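Long-range contacts in PROBABLE CHAIN-FATTY-ACID-CoA LIGASE FADD13 (Mycobacterium tuberculosis, PDB 3T5C), which belongs to the AMP-binding enzymes of the ANL clan, here modelled as its large N-terminal domain alone: residues Q19-P24 / N63-C68; M7-A12 / Q34-A39. One frame throughout, in Å; residues are numbered along the deposited sequence.

Interaction 1 of 2, residues Q19-P24 / N63-C68; sequences QAYVEP and NSVEFC
From strand 19-23 the side chain of Y21 lays its ring against the first turn of helix 65-77, where V65 meets it. Both branches of V65 touch it: CG1 sits over one face in a CH-pi contact, 4.1 Å from the centroid of the Y21 ring and 26° off its normal, while V65 CG2 comes to 3.4 Å from Y21 CD2. The ring reaches this place because CG stands anti to the backbone N (chi1 -163°), carrying the phenol to the helix start. A tyrosine suits the site: its ring carbons offer a flat apolar surface to valine, and Y21 OH, 3.1 Å from S64 CA, reaches E23, two residues on along the same strand. Y21 OH donates to E23 OE2 over 2.6 Å, meeting it on its syn side, though 34° out of the carboxylate plane. The E23 chain, extended beyond CG, carries the carboxylate toward this hydroxyl and N63; OE2 is held by both Y21 OH and S227 OG, while a water donates to OE1 and to N63 O. C68 SG lies obliquely to the ring, 4.1 Å from Y21 CE1, a sulfur-aromatic contact. S64 is the N-cap, its OG accepting from F67 N at 3.1 Å, as befits a short hydroxyl side chain. N63 ND2 donates to L204 O and N63 OD1 accepts from M206 N, the pairing an amide provides. Strand 19-23 runs between 28-31 and 224-227 in the large mixed sheet, with a classic bulge where A20 and Y21 face M30; V65 also packs on V28 and M30 of strand 28-31 and on M35 and L38 of helix 32-48.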
ATOM      1  N   GLN A  19      -2.628  -9.537  18.096  1.00 30.23           N
ATOM      2  CA  GLN A  19      -3.678  -9.278  17.113  1.00 31.30           C
ATOM      3  C   GLN A  19      -3.014  -8.696  15.873  1.00 30.61           C
ATOM      4  O   GLN A  19      -2.088  -7.887  15.977  1.00 28.97           O
ATOM      5  CB  GLN A  19      -4.709  -8.280  17.640  1.00 30.09           C
ATOM      6  CG  GLN A  19      -5.663  -8.820  18.675  1.00 33.48           C
ATOM      7  CD  GLN A  19      -6.733  -7.811  19.021  1.00 36.46           C
ATOM      8  OE1 GLN A  19      -6.432  -6.659  19.329  1.00 37.31           O
ATOM      9  NE2 GLN A  19      -7.990  -8.231  18.970  1.00 39.15           N
ATOM     10  N   ALA A  20      -3.487  -9.106  14.702  1.00 30.00           N
ATOM     11  CA  ALA A  20      -2.910  -8.630  13.450  1.00 29.53           C
ATOM     12  C   ALA A  20      -3.923  -7.869  12.615  1.00 28.96           C
ATOM     13  O   ALA A  20      -3.600  -6.866  11.968  1.00 29.33           O
ATOM     14  CB  ALA A  20      -2.370  -9.823  12.646  1.00 29.44           C
ATOM     15  N   TYR A  21      -5.157  -8.351  12.631  1.00 29.28           N
ATOM     16  CA  TYR A  21      -6.202  -7.746  11.830  1.00 29.25           C
ATOM     17  C   TYR A  21      -7.499  -7.677  12.620  1.00 29.07           C
ATOM     18  O   TYR A  21      -8.029  -8.706  13.043  1.00 28.49           O
ATOM     19  CB  TYR A  21      -6.401  -8.590  10.570  1.00 29.47           C
ATOM     20  CG  TYR A  21      -7.144  -7.905   9.456  1.00 29.06           C
ATOM     21  CD1 TYR A  21      -6.468  -7.113   8.526  1.00 30.94           C
ATOM     22  CD2 TYR A  21      -8.521  -8.053   9.322  1.00 29.38           C
ATOM     23  CE1 TYR A  21      -7.150  -6.485   7.484  1.00 28.80           C
ATOM     24  CE2 TYR A  21      -9.212  -7.430   8.285  1.00 31.39           C
ATOM     25  CZ  TYR A  21      -8.520  -6.649   7.373  1.00 29.33           C
ATOM     26  OH  TYR A  21      -9.210  -6.035   6.355  1.00 35.02           O
ATOM     27  N   VAL A  22      -8.001  -6.460  12.812  1.00 28.91           N
ATOM     28  CA  VAL A  22      -9.234  -6.240  13.553  1.00 29.53           C
ATOM     29  C   VAL A  22     -10.180  -5.374  12.732  1.00 30.67           C
ATOM     30  O   VAL A  22      -9.868  -4.218  12.437  1.00 31.25           O
ATOM     31  CB  VAL A  22      -8.951  -5.532  14.893  1.00 28.73           C
ATOM     32  CG1 VAL A  22     -10.248  -5.278  15.632  1.00 28.06           C
ATOM     33  CG2 VAL A  22      -8.011  -6.374  15.729  1.00 27.84           C
ATOM     34  N   GLU A  23     -11.335  -5.936  12.382  1.00 30.34           N
ATOM     35  CA  GLU A  23     -12.334  -5.240  11.574  1.00 34.05           C
ATOM     36  C   GLU A  23     -13.696  -5.374  12.255  1.00 34.92           C
ATOM     37  O   GLU A  23     -14.486  -6.250  11.903  1.00 34.79           O
ATOM     38  CB  GLU A  23     -12.388  -5.875  10.178  1.00 34.19           C
ATOM     39  CG  GLU A  23     -12.712  -4.922   9.048  1.00 35.99           C
ATOM     40  CD  GLU A  23     -12.601  -5.592   7.684  1.00 35.45           C
ATOM     41  OE1 GLU A  23     -13.497  -6.379   7.325  1.00 35.38           O
ATOM     42  OE2 GLU A  23     -11.605  -5.340   6.974  1.00 34.98           O
ATOM     43  N   PRO A  24     -13.991  -4.493  13.231  1.00 36.69           N
ATOM     44  CA  PRO A  24     -15.258  -4.509  13.975  1.00 36.84           C
ATOM     45  C   PRO A  24     -16.517  -4.609  13.117  1.00 37.46           C
ATOM     46  O   PRO A  24     -17.404  -5.419  13.399  1.00 36.32           O
ATOM     47  CB  PRO A  24     -15.204  -3.210  14.776  1.00 36.76           C
ATOM     48  CG  PRO A  24     -13.741  -3.039  15.030  1.00 38.07           C
ATOM     49  CD  PRO A  24     -13.152  -3.361  13.668  1.00 37.45           C
ATOM     50  N   ASN A  63     -11.573  -4.143   0.963  1.00 34.49           N
ATOM     51  CA  ASN A  63     -10.555  -4.377   1.984  1.00 33.65           C
ATOM     52  C   ASN A  63     -11.032  -5.541   2.851  1.00 31.32           C
ATOM     53  O   ASN A  63     -12.214  -5.618   3.184  1.00 30.84           O
ATOM     54  CB  ASN A  63     -10.387  -3.127   2.855  1.00 35.25           C
ATOM     55  CG  ASN A  63      -9.631  -2.022   2.148  1.00 40.46           C
ATOM     56  OD1 ASN A  63      -9.761  -1.843   0.935  1.00 41.75           O
ATOM     57  ND2 ASN A  63      -8.842  -1.261   2.909  1.00 39.63           N
ATOM     58  N   SER A  64     -10.120  -6.437   3.218  1.00 30.39           N
ATOM     59  CA  SER A  64     -10.470  -7.590   4.042  1.00 29.06           C
ATOM     60  C   SER A  64      -9.217  -8.379   4.376  1.00 28.45           C
ATOM     61  O   SER A  64      -8.167  -8.141   3.794  1.00 27.30           O
ATOM     62  CB  SER A  64     -11.432  -8.497   3.286  1.00 29.21           C
ATOM     63  OG  SER A  64     -10.793  -8.997   2.125  1.00 31.91           O
ATOM     64  N   VAL A  65      -9.329  -9.322   5.310  1.00 29.79           N
ATOM     65  CA  VAL A  65      -8.184 -10.147   5.687  1.00 32.08           C
ATOM     66  C   VAL A  65      -7.786 -10.991   4.490  1.00 30.78           C
ATOM     67  O   VAL A  65      -6.612 -11.295   4.293  1.00 30.92           O
ATOM     68  CB  VAL A  65      -8.497 -11.145   6.823  1.00 33.28           C
ATOM     69  CG1 VAL A  65      -7.272 -11.280   7.728  1.00 31.51           C
ATOM     70  CG2 VAL A  65      -9.724 -10.720   7.586  1.00 36.64           C
ATOM     71  N   GLU A  66      -8.786 -11.387   3.711  1.00 32.18           N
ATOM     72  CA  GLU A  66      -8.567 -12.204   2.525  1.00 32.36           C
ATOM     73  C   GLU A  66      -7.723 -11.455   1.497  1.00 29.83           C
ATOM     74  O   GLU A  66      -6.825 -12.033   0.888  1.00 28.05           O
ATOM     75  CB  GLU A  66      -9.909 -12.613   1.912  1.00 34.94           C
ATOM     76  CG  GLU A  66     -11.115 -11.919   2.531  1.00 42.63           C
ATOM     77  CD  GLU A  66     -11.889 -12.803   3.489  1.00 43.00           C
ATOM     78  OE1 GLU A  66     -11.310 -13.296   4.474  1.00 44.02           O
ATOM     79  OE2 GLU A  66     -13.095 -13.005   3.248  1.00 49.09           O
ATOM     80  N   PHE A  67      -8.007 -10.167   1.317  1.00 29.45           N
ATOM     81  CA  PHE A  67      -7.258  -9.347   0.370  1.00 29.01           C
ATOM     82  C   PHE A  67      -5.790  -9.398   0.776  1.00 29.53           C
ATOM     83  O   PHE A  67      -4.911  -9.643  -0.054  1.00 28.93           O
ATOM     84  CB  PHE A  67      -7.783  -7.899   0.396  1.00 29.77           C
ATOM     85  CG  PHE A  67      -7.226  -7.010  -0.697  1.00 29.80           C
ATOM     86  CD1 PHE A  67      -8.078  -6.202  -1.448  1.00 32.75           C
ATOM     87  CD2 PHE A  67      -5.863  -6.963  -0.969  1.00 31.22           C
ATOM     88  CE1 PHE A  67      -7.577  -5.360  -2.454  1.00 30.62           C
ATOM     89  CE2 PHE A  67      -5.354  -6.124  -1.974  1.00 32.99           C
ATOM     90  CZ  PHE A  67      -6.213  -5.326  -2.713  1.00 30.53           C
ATOM     91  N   CYS A  68      -5.533  -9.187   2.065  1.00 28.77           N
ATOM     92  CA  CYS A  68      -4.170  -9.199   2.580  1.00 28.44           C
ATOM     93  C   CYS A  68      -3.515 -10.565   2.462  1.00 28.08           C
ATOM     94  O   CYS A  68      -2.400 -10.683   1.958  1.00 26.86           O
ATOM     95  CB  CYS A  68      -4.141  -8.759   4.049  1.00 29.01           C
ATOM     96  SG  CYS A  68      -4.638  -7.042   4.331  1.00 29.72           S
TER
HETATM   97  O   HOH W   1     -14.241  -6.301   4.674  1.00 30.94           O

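Interaction 2 of 2, residues M7-A12 / Q34-A39; sequences MLRQRA and QMNALA
Apolar contact between L8 and the pair M35 and A39 fills one part of this interface. The two leucine branches divide the work: L8 CD2 meets the methyl end of M35 at CE, 3.6 Å away, and L8 CD1 rests on A39 CB, also at 3.6 Å. M35 is bent at chi3 (84°), which turns its terminal methyl in to L8, and the two side chains cross at about a right angle. A12, with only a methyl, lets the N36 side chain pass close: A12 CB is 3.6 Å from N36 CB. The two segments form an antiparallel helix pair, their axes 9.1 Å apart at closest and 147° between directions, which joins the N-terminal helix 4-14 to helix 32-48 beside helix 65-77; Y72 of the latter touches both L8 and A39. Polar atoms enter through N36, whose CG is anti to its backbone N (chi1 -174°). N36 OD1 is 3.3 Å from R9 CA, a van der Waals approach. A buried asparagine offers acceptor and donor from one short side chain: OD1 accepts from K76 NZ and ND2 donates to E148 OE1. Only the start of the R9 chain lies alongside, R9 CG 4.1 Å from N36 ND2, and the guanidinium turns away.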
ATOM      1  N   MET A   7       8.183 -13.104   5.791  1.00 28.33           N
ATOM      2  CA  MET A   7       8.114 -12.113   6.861  1.00 28.66           C
ATOM      3  C   MET A   7       6.846 -12.268   7.702  1.00 26.20           C
ATOM      4  O   MET A   7       6.880 -12.087   8.923  1.00 26.04           O
ATOM      5  CB  MET A   7       8.170 -10.695   6.290  1.00 29.29           C
ATOM      6  CG  MET A   7       8.101  -9.623   7.371  1.00 30.60           C
ATOM      7  SD  MET A   7       7.994  -7.966   6.696  1.00 30.74           S
ATOM      8  CE  MET A   7       6.267  -7.821   6.465  1.00 27.98           C
ATOM      9  N   LEU A   8       5.728 -12.580   7.044  1.00 24.84           N
ATOM     10  CA  LEU A   8       4.460 -12.778   7.739  1.00 26.16           C
ATOM     11  C   LEU A   8       4.639 -13.995   8.653  1.00 27.52           C
ATOM     12  O   LEU A   8       4.209 -13.987   9.802  1.00 26.94           O
ATOM     13  CB  LEU A   8       3.318 -13.055   6.750  1.00 27.82           C
ATOM     14  CG  LEU A   8       1.884 -12.635   7.115  1.00 28.37           C
ATOM     15  CD1 LEU A   8       0.894 -13.549   6.421  1.00 26.22           C
ATOM     16  CD2 LEU A   8       1.669 -12.683   8.610  1.00 31.53           C
ATOM     17  N   ARG A   9       5.281 -15.037   8.129  1.00 27.71           N
ATOM     18  CA  ARG A   9       5.518 -16.253   8.896  1.00 28.96           C
ATOM     19  C   ARG A   9       6.370 -15.921  10.113  1.00 28.97           C
ATOM     20  O   ARG A   9       6.048 -16.309  11.241  1.00 30.11           O
ATOM     21  CB  ARG A   9       6.241 -17.292   8.039  1.00 29.22           C
ATOM     22  CG  ARG A   9       6.429 -18.644   8.712  1.00 33.00           C
ATOM     23  CD  ARG A   9       7.351 -19.542   7.895  1.00 31.82           C
ATOM     24  NE  ARG A   9       8.713 -19.020   7.880  1.00 37.51           N
ATOM     25  CZ  ARG A   9       9.418 -18.805   6.776  1.00 36.17           C
ATOM     26  NH1 ARG A   9       8.891 -19.072   5.593  1.00 40.70           N
ATOM     27  NH2 ARG A   9      10.644 -18.312   6.854  1.00 40.71           N
ATOM     28  N   GLN A  10       7.455 -15.190   9.884  1.00 27.26           N
ATOM     29  CA  GLN A  10       8.347 -14.822  10.971  1.00 27.89           C
ATOM     30  C   GLN A  10       7.630 -14.000  12.045  1.00 28.04           C
ATOM     31  O   GLN A  10       7.935 -14.132  13.226  1.00 28.20           O
ATOM     32  CB  GLN A  10       9.559 -14.081  10.411  1.00 26.86           C
ATOM     33  CG  GLN A  10      10.252 -14.888   9.317  1.00 28.16           C
ATOM     34  CD  GLN A  10      11.241 -14.082   8.515  1.00 29.18           C
ATOM     35  OE1 GLN A  10      11.063 -12.878   8.319  1.00 30.94           O
ATOM     36  NE2 GLN A  10      12.287 -14.744   8.026  1.00 29.24           N
ATOM     37  N   ARG A  11       6.671 -13.166  11.641  1.00 27.96           N
ATOM     38  CA  ARG A  11       5.905 -12.361  12.600  1.00 28.01           C
ATOM     39  C   ARG A  11       4.983 -13.291  13.390  1.00 28.22           C
ATOM     40  O   ARG A  11       4.773 -13.097  14.580  1.00 29.01           O
ATOM     41  CB  ARG A  11       5.052 -11.315  11.879  1.00 27.26           C
ATOM     42  CG  ARG A  11       4.263 -10.383  12.800  1.00 29.42           C
ATOM     43  CD  ARG A  11       5.130  -9.218  13.266  1.00 31.79           C
ATOM     44  NE  ARG A  11       5.768  -9.443  14.545  1.00 30.21           N
ATOM     45  CZ  ARG A  11       6.825  -8.765  14.986  1.00 31.49           C
ATOM     46  NH1 ARG A  11       7.379  -7.815  14.242  1.00 29.58           N
ATOM     47  NH2 ARG A  11       7.307  -9.018  16.193  1.00 28.09           N
ATOM     48  N   ALA A  12       4.411 -14.282  12.712  1.00 29.77           N
ATOM     49  CA  ALA A  12       3.533 -15.247  13.371  1.00 30.33           C
ATOM     50  C   ALA A  12       4.351 -16.119  14.333  1.00 31.00           C
ATOM     51  O   ALA A  12       3.822 -16.669  15.296  1.00 32.68           O
ATOM     52  CB  ALA A  12       2.844 -16.119  12.335  1.00 30.76           C
ATOM     53  N   GLN A  34      -3.085 -16.809  13.199  1.00 32.09           N
ATOM     54  CA  GLN A  34      -4.256 -17.117  12.384  1.00 33.21           C
ATOM     55  C   GLN A  34      -4.196 -16.499  10.983  1.00 35.06           C
ATOM     56  O   GLN A  34      -4.615 -17.126  10.008  1.00 34.75           O
ATOM     57  CB  GLN A  34      -5.526 -16.647  13.090  1.00 33.84           C
ATOM     58  CG  GLN A  34      -5.734 -17.247  14.475  1.00 34.16           C
ATOM     59  CD  GLN A  34      -6.872 -16.578  15.224  1.00 35.87           C
ATOM     60  OE1 GLN A  34      -6.977 -15.352  15.250  1.00 36.30           O
ATOM     61  NE2 GLN A  34      -7.723 -17.378  15.842  1.00 35.92           N
ATOM     62  N   MET A  35      -3.684 -15.273  10.893  1.00 33.55           N
ATOM     63  CA  MET A  35      -3.574 -14.573   9.617  1.00 33.44           C
ATOM     64  C   MET A  35      -2.518 -15.250   8.733  1.00 30.58           C
ATOM     65  O   MET A  35      -2.641 -15.266   7.518  1.00 31.13           O
ATOM     66  CB  MET A  35      -3.217 -13.093   9.850  1.00 33.22           C
ATOM     67  CG  MET A  35      -3.336 -12.202   8.604  1.00 35.19           C
ATOM     68  SD  MET A  35      -2.870 -10.458   8.894  1.00 32.35           S
ATOM     69  CE  MET A  35      -1.161 -10.533   8.705  1.00 34.43           C
ATOM     70  N   ASN A  36      -1.479 -15.802   9.349  1.00 30.28           N
ATOM     71  CA  ASN A  36      -0.440 -16.496   8.593  1.00 30.25           C
ATOM     72  C   ASN A  36      -1.003 -17.823   8.093  1.00 29.74           C
ATOM     73  O   ASN A  36      -0.643 -18.296   7.008  1.00 30.27           O
ATOM     74  CB  ASN A  36       0.784 -16.767   9.467  1.00 28.50           C
ATOM     75  CG  ASN A  36       1.936 -17.367   8.682  1.00 28.04           C
ATOM     76  OD1 ASN A  36       2.480 -16.738   7.770  1.00 26.51           O
ATOM     77  ND2 ASN A  36       2.321 -18.590   9.035  1.00 28.65           N
ATOM     78  N   ALA A  37      -1.887 -18.428   8.884  1.00 26.75           N
ATOM     79  CA  ALA A  37      -2.492 -19.688   8.480  1.00 28.63           C
ATOM     80  C   ALA A  37      -3.434 -19.435   7.310  1.00 28.14           C
ATOM     81  O   ALA A  37      -3.483 -20.228   6.373  1.00 27.88           O
ATOM     82  CB  ALA A  37      -3.255 -20.325   9.643  1.00 25.21           C
ATOM     83  N   LEU A  38      -4.176 -18.327   7.372  1.00 27.00           N
ATOM     84  CA  LEU A  38      -5.122 -17.970   6.317  1.00 27.99           C
ATOM     85  C   LEU A  38      -4.344 -17.653   5.035  1.00 29.75           C
ATOM     86  O   LEU A  38      -4.827 -17.901   3.928  1.00 29.15           O
ATOM     87  CB  LEU A  38      -5.955 -16.749   6.726  1.00 28.60           C
ATOM     88  CG  LEU A  38      -7.356 -16.552   6.126  1.00 30.31           C
ATOM     89  CD1 LEU A  38      -7.589 -15.065   5.918  1.00 27.71           C
ATOM     90  CD2 LEU A  38      -7.519 -17.300   4.806  1.00 29.14           C
ATOM     91  N   ALA A  39      -3.148 -17.093   5.199  1.00 27.82           N
ATOM     92  CA  ALA A  39      -2.280 -16.766   4.076  1.00 28.95           C
ATOM     93  C   ALA A  39      -1.841 -18.059   3.393  1.00 30.98           C
ATOM     94  O   ALA A  39      -1.770 -18.127   2.163  1.00 31.42           O
ATOM     95  CB  ALA A  39      -1.060 -16.007   4.563  1.00 26.58           C
TER

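How the interactions relate
Interactions 1 and 2 lie about 12 Å apart, centre to centre, on the same side of the chain's centre. Their segments alternate along the sequence: 7-12, 19-24, 34-39, then 63-68. Helix 4-14 is followed, after a short connection, by strand 19-23, and helix 32-48 follows strand 28-31, the neighbour of 19-23 in the mixed sheet. The two contacts touch directly, with A20 CB 3.8 Å from M35 SD. Helix 32-48 thus shares side-chain contacts with helix 4-14 and with the start of helix 65-77, and M35 takes part in the join between the two contacts.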